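Local coordinates for actin-related protein 8 (PDB 4FO0), which binds ATP and serves as a proposed core subunit of the chromatin-remodelling INO80 complex, taking part in nucleosome binding, at residues A[262-266]-A[267-271]; A[520-523]-A[524-528]. One frame throughout, in Å; residues are numbered along the deposited sequence.

Contact 1 of 2, residues A[262-266]-A[267-271]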
loop_
_atom_site.group_PDB
_atom_site.type_symbol
_atom_site.label_atom_id
_atom_site.label_comp_id
_atom_site.label_asym_id
_atom_site.label_seq_id
_atom_site.Cartn_x
_atom_site.Cartn_y
_atom_site.Cartn_z
ATOM N N CYS A 262 8.584 -12.258 -10.188
ATOM C CA CYS A 262 8.163 -12.802 -11.468
ATOM C C CYS A 262 7.263 -13.990 -11.257
ATOM O O CYS A 262 7.596 -14.913 -10.509
ATOM C CB CYS A 262 9.372 -13.174 -12.309
ATOM S SG CYS A 262 10.276 -11.720 -12.828
ATOM N N VAL A 263 6.108 -13.949 -11.906
ATOM C CA VAL A 263 5.113 -14.986 -11.716
ATOM C C VAL A 263 4.850 -15.657 -13.041
ATOM O O VAL A 263 4.660 -14.993 -14.064
ATOM C CB VAL A 263 3.810 -14.414 -11.120
ATOM C CG1 VAL A 263 2.663 -15.403 -11.248
ATOM C CG2 VAL A 263 4.028 -14.031 -9.672
ATOM N N GLU A 264 4.870 -16.984 -13.013
ATOM C CA GLU A 264 4.677 -17.800 -14.204
ATOM C C GLU A 264 3.668 -18.893 -13.891
ATOM O O GLU A 264 3.989 -19.873 -13.214
ATOM C CB GLU A 264 6.005 -18.418 -14.625
ATOM C CG GLU A 264 6.154 -18.631 -16.117
ATOM C CD GLU A 264 7.583 -18.955 -16.506
ATOM O OE1 GLU A 264 8.416 -19.131 -15.594
ATOM O OE2 GLU A 264 7.880 -19.028 -17.719
ATOM N N ASP A 265 2.440 -18.698 -14.360
ATOM C CA ASP A 265 1.358 -19.671 -14.176
ATOM C C ASP A 265 1.116 -20.037 -12.717
ATOM O O ASP A 265 1.220 -21.208 -12.343
ATOM C CB ASP A 265 1.635 -20.949 -14.974
ATOM C CG ASP A 265 2.131 -20.665 -16.378
ATOM O OD1 ASP A 265 1.510 -19.829 -17.080
ATOM O OD2 ASP A 265 3.155 -21.270 -16.769
ATOM N N GLY A 266 0.783 -19.042 -11.897
ATOM C CA GLY A 266 0.430 -19.287 -10.508
ATOM C C GLY A 266 1.638 -19.531 -9.617
ATOM O O GLY A 266 1.507 -19.920 -8.451
ATOM N N VAL A 267 2.829 -19.298 -10.149
ATOM C CA VAL A 267 4.018 -19.511 -9.342
ATOM C C VAL A 267 4.913 -18.282 -9.270
ATOM O O VAL A 267 5.409 -17.788 -10.285
ATOM C CB VAL A 267 4.834 -20.691 -9.867
ATOM C CG1 VAL A 267 5.980 -20.986 -8.928
ATOM C CG2 VAL A 267 3.943 -21.892 -10.017
ATOM N N SER A 268 5.107 -17.788 -8.053
ATOM C CA SER A 268 6.075 -16.734 -7.814
ATOM C C SER A 268 7.449 -17.367 -7.669
ATOM O O SER A 268 7.670 -18.206 -6.792
ATOM C CB SER A 268 5.716 -15.959 -6.549
ATOM O OG SER A 268 6.744 -15.039 -6.235
ATOM N N HIS A 269 8.378 -16.986 -8.534
ATOM C CA HIS A 269 9.710 -17.570 -8.467
ATOM C C HIS A 269 10.528 -16.959 -7.337
ATOM O O HIS A 269 10.917 -15.793 -7.412
ATOM C CB HIS A 269 10.418 -17.427 -9.813
ATOM C CG HIS A 269 9.737 -18.169 -10.921
ATOM N ND1 HIS A 269 9.292 -19.467 -10.781
ATOM C CD2 HIS A 269 9.415 -17.794 -12.182
ATOM C CE1 HIS A 269 8.725 -19.859 -11.909
ATOM N NE2 HIS A 269 8.788 -18.863 -12.775
ATOM N N ARG A 270 10.774 -17.751 -6.293
ATOM C CA ARG A 270 11.511 -17.295 -5.106
ATOM C C ARG A 270 12.713 -16.416 -5.424
ATOM O O ARG A 270 12.909 -15.370 -4.806
ATOM C CB ARG A 270 12.019 -18.484 -4.295
ATOM C CG ARG A 270 10.976 -19.242 -3.526
ATOM C CD ARG A 270 11.653 -20.320 -2.704
ATOM N NE ARG A 270 10.703 -21.075 -1.896
ATOM C CZ ARG A 270 10.447 -20.824 -0.616
ATOM N NH1 ARG A 270 11.081 -19.831 0.009
ATOM N NH2 ARG A 270 9.564 -21.573 0.040
ATOM N N ASN A 271 13.536 -16.865 -6.369
ATOM C CA ASN A 271 14.762 -16.157 -6.707
ATOM C C ASN A 271 14.531 -14.767 -7.268
ATOM O O ASN A 271 15.464 -13.981 -7.396
ATOM C CB ASN A 271 15.591 -16.968 -7.703
ATOM C CG ASN A 271 16.199 -18.203 -7.080
ATOM O OD1 ASN A 271 16.291 -18.320 -5.848
ATOM N ND2 ASN A 271 16.629 -19.136 -7.924
#
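H269 and E264 meet at an oblique angle on one face of a tight hairpin, joined by a histidine-carboxylate hydrogen bond. NE2 of H269 donates to OE1 of E264 at 2.9 Å, the oxygen lying close to the ring plane and accepting the N-H on its anti lone pair, away from its twin. Carboxylate and imidazole are nearly perpendicular, their planes 82° apart. With CG anti to its own carbonyl carbon (chi1 -63°), H269 swings its ring back toward strand 258-264, while E264, extended beyond CG, brings its acid group to the ring edge. The carbonyl O of V267 sits over the ring centre, 4.2 Å above one face. Glutamate suits this place because its second oxygen, OE2, serves K499 in a salt bridge and T496 in a hydrogen bond. Without the imidazole, as with an alanine here, OE1 would probably lose this donor and the carboxylate turn more easily, though K499 and T496 still hold OE2.

The backbone sets the framework: H269 N bonds to C262 O at 3.0 Å, almost straight, and E264 N to V267 O at 2.9 Å; V267 N returns only a weak bond to E264 O. D265 and G266 form the two central residues of a type I' turn, whose positive phi values favour glycine at G266. On the other face, V263 lays CG2 against S268 CB at 4.0 Å, and S268 directs OG to R273 and D207.

The hairpin leaves strand 258-264 and heads for strand 274-276, its antiparallel neighbour in the sheet. V263 packs on I250 of strand 247-253, C262 lies against helix 480-489, and E264 is tied through K499 and T496 to helix 494-502.

Contact 2 of 2, residues A[520-523]-A[524-528]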
loop_
_atom_site.group_PDB
_atom_site.type_symbol
_atom_site.label_atom_id
_atom_site.label_comp_id
_atom_site.label_asym_id
_atom_site.label_seq_id
_atom_site.Cartn_x
_atom_site.Cartn_y
_atom_site.Cartn_z
ATOM N N LEU A 520 7.425 4.790 -16.519
ATOM C CA LEU A 520 8.143 3.602 -16.100
ATOM C C LEU A 520 8.554 2.746 -17.297
ATOM O O LEU A 520 9.643 2.172 -17.320
ATOM C CB LEU A 520 7.271 2.796 -15.141
ATOM C CG LEU A 520 7.820 1.431 -14.752
ATOM C CD1 LEU A 520 9.108 1.567 -13.950
ATOM C CD2 LEU A 520 6.766 0.676 -13.983
ATOM N N GLN A 521 7.678 2.661 -18.291
ATOM C CA GLN A 521 7.971 1.900 -19.495
ATOM C C GLN A 521 9.190 2.490 -20.183
ATOM O O GLN A 521 10.035 1.767 -20.706
ATOM C CB GLN A 521 6.775 1.925 -20.433
ATOM C CG GLN A 521 7.144 2.213 -21.854
ATOM C CD GLN A 521 6.847 1.049 -22.737
ATOM O OE1 GLN A 521 5.683 0.754 -23.026
ATOM N NE2 GLN A 521 7.893 0.349 -23.155
ATOM N N HIS A 522 9.277 3.814 -20.165
ATOM C CA HIS A 522 10.412 4.511 -20.745
ATOM C C HIS A 522 11.722 4.148 -20.053
ATOM O O HIS A 522 12.714 3.887 -20.724
ATOM C CB HIS A 522 10.171 6.017 -20.699
ATOM C CG HIS A 522 11.374 6.843 -21.035
ATOM N ND1 HIS A 522 11.485 7.553 -22.213
ATOM C CD2 HIS A 522 12.510 7.090 -20.336
ATOM C CE1 HIS A 522 12.638 8.199 -22.227
ATOM N NE2 HIS A 522 13.277 7.937 -21.099
ATOM N N ARG A 523 11.727 4.122 -18.720
ATOM C CA ARG A 523 12.952 3.819 -17.980
ATOM C C ARG A 523 13.343 2.393 -18.240
ATOM O O ARG A 523 14.524 2.089 -18.404
ATOM C CB ARG A 523 12.775 3.966 -16.473
ATOM C CG ARG A 523 12.098 5.219 -16.037
ATOM C CD ARG A 523 13.088 6.207 -15.497
ATOM N NE ARG A 523 13.900 5.689 -14.393
ATOM C CZ ARG A 523 14.859 6.415 -13.818
ATOM N NH1 ARG A 523 15.081 7.653 -14.256
ATOM N NH2 ARG A 523 15.598 5.928 -12.822
ATOM N N ILE A 524 12.356 1.502 -18.249
ATOM C CA ILE A 524 12.664 0.092 -18.446
ATOM C C ILE A 524 13.384 -0.136 -19.778
ATOM O O ILE A 524 14.421 -0.789 -19.807
ATOM C CB ILE A 524 11.433 -0.814 -18.287
ATOM C CG1 ILE A 524 10.925 -0.742 -16.845
ATOM C CG2 ILE A 524 11.777 -2.255 -18.633
ATOM C CD1 ILE A 524 12.019 -0.944 -15.795
ATOM N N LEU A 525 12.861 0.435 -20.861
ATOM C CA LEU A 525 13.520 0.344 -22.162
ATOM C C LEU A 525 14.981 0.736 -22.086
ATOM O O LEU A 525 15.866 -0.039 -22.453
ATOM C CB LEU A 525 12.846 1.249 -23.175
ATOM C CG LEU A 525 11.570 0.703 -23.786
ATOM C CD1 LEU A 525 11.313 1.396 -25.114
ATOM C CD2 LEU A 525 11.715 -0.783 -23.964
ATOM N N ASN A 526 15.229 1.951 -21.614
ATOM C CA ASN A 526 16.588 2.480 -21.570
ATOM C C ASN A 526 17.512 1.716 -20.639
ATOM O O ASN A 526 18.695 1.551 -20.938
ATOM C CB ASN A 526 16.583 3.962 -21.190
ATOM C CG ASN A 526 15.720 4.795 -22.122
ATOM O OD1 ASN A 526 15.525 4.450 -23.296
ATOM N ND2 ASN A 526 15.192 5.899 -21.600
ATOM N N LYS A 527 16.968 1.249 -19.517
ATOM C CA LYS A 527 17.761 0.613 -18.464
ATOM C C LYS A 527 17.967 -0.886 -18.682
ATOM O O LYS A 527 18.941 -1.452 -18.196
ATOM C CB LYS A 527 17.108 0.824 -17.094
ATOM C CG LYS A 527 17.680 1.951 -16.259
ATOM C CD LYS A 527 17.376 3.295 -16.867
ATOM C CE LYS A 527 17.914 4.421 -16.001
ATOM N NZ LYS A 527 17.455 5.743 -16.524
ATOM N N MET A 528 17.047 -1.535 -19.387
ATOM C CA MET A 528 17.125 -2.986 -19.542
ATOM C C MET A 528 18.315 -3.371 -20.398
ATOM O O MET A 528 18.863 -2.521 -21.098
ATOM C CB MET A 528 15.846 -3.553 -20.153
ATOM C CG MET A 528 15.590 -3.099 -21.573
ATOM S SD MET A 528 14.090 -3.848 -22.237
ATOM C CE MET A 528 14.564 -5.568 -22.094
#
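L520 and I524 stand side by side one helical turn apart, pointing the same way, with L520 CD1 4.1 Å from I524 CG1. Branched, apolar chains suit this buried flank, where L520 also meets F362 and V541. Q521 runs alongside L525 in the same manner: its chain bends at chi2 (115°), which carries NE2 to 3.7 Å from L525 CG, and that nitrogen makes a weak hydrogen bond to V539 O. H522 and N526 meet differently. Their imidazole and amide planes stand nearly square, 86° apart, with N526 ND2 2.8 Å from H522 NE2 and approaching the ring obliquely. R523, bent at chi2 and chi3, runs alongside K527 and turns one guanidinium face to its NZ, which lies 3.7 Å above the plane, over its centre.

Beneath these pairs run the i to i+4 bonds of an alpha helix, among them I524 N to L520 O at 2.9 Å and K527 N to R523 O at 2.8 Å. M528 N adds another to I524 O as the helix ends.

Chemically, the four pairs differ: one apolar, two with polar groups, one of two basic chains. A lysine ammonium over an arginine face would by itself be disfavoured; the salt bridge from R523 NH2 to D481, with Y363 OH as a further partner, probably offsets much of that cost and fixes the buried guanidinium.

Both contacts are local and mix buried with exposed residues, and each buries polar groups that have partners outside the segments (S268 with R273 and D207, R523 with D481). Contact 1 closes a hairpin between neighbouring strands, whereas contact 2 lies within the last turns of helix 516-527. Their centres are 22 Å apart and they do not touch. Helix 480-489 borders both, meeting C262 at one and I524 and K527 at the other; one sheet holds strand 258-264 of contact 1 and strand 540-542, on which L520 and Q521 rest. In contact 1 a histidine N-H meets a carboxylate that also has K499 as its salt-bridge partner; in contact 2 two basic groups adjoin, and the balancing acid comes from outside.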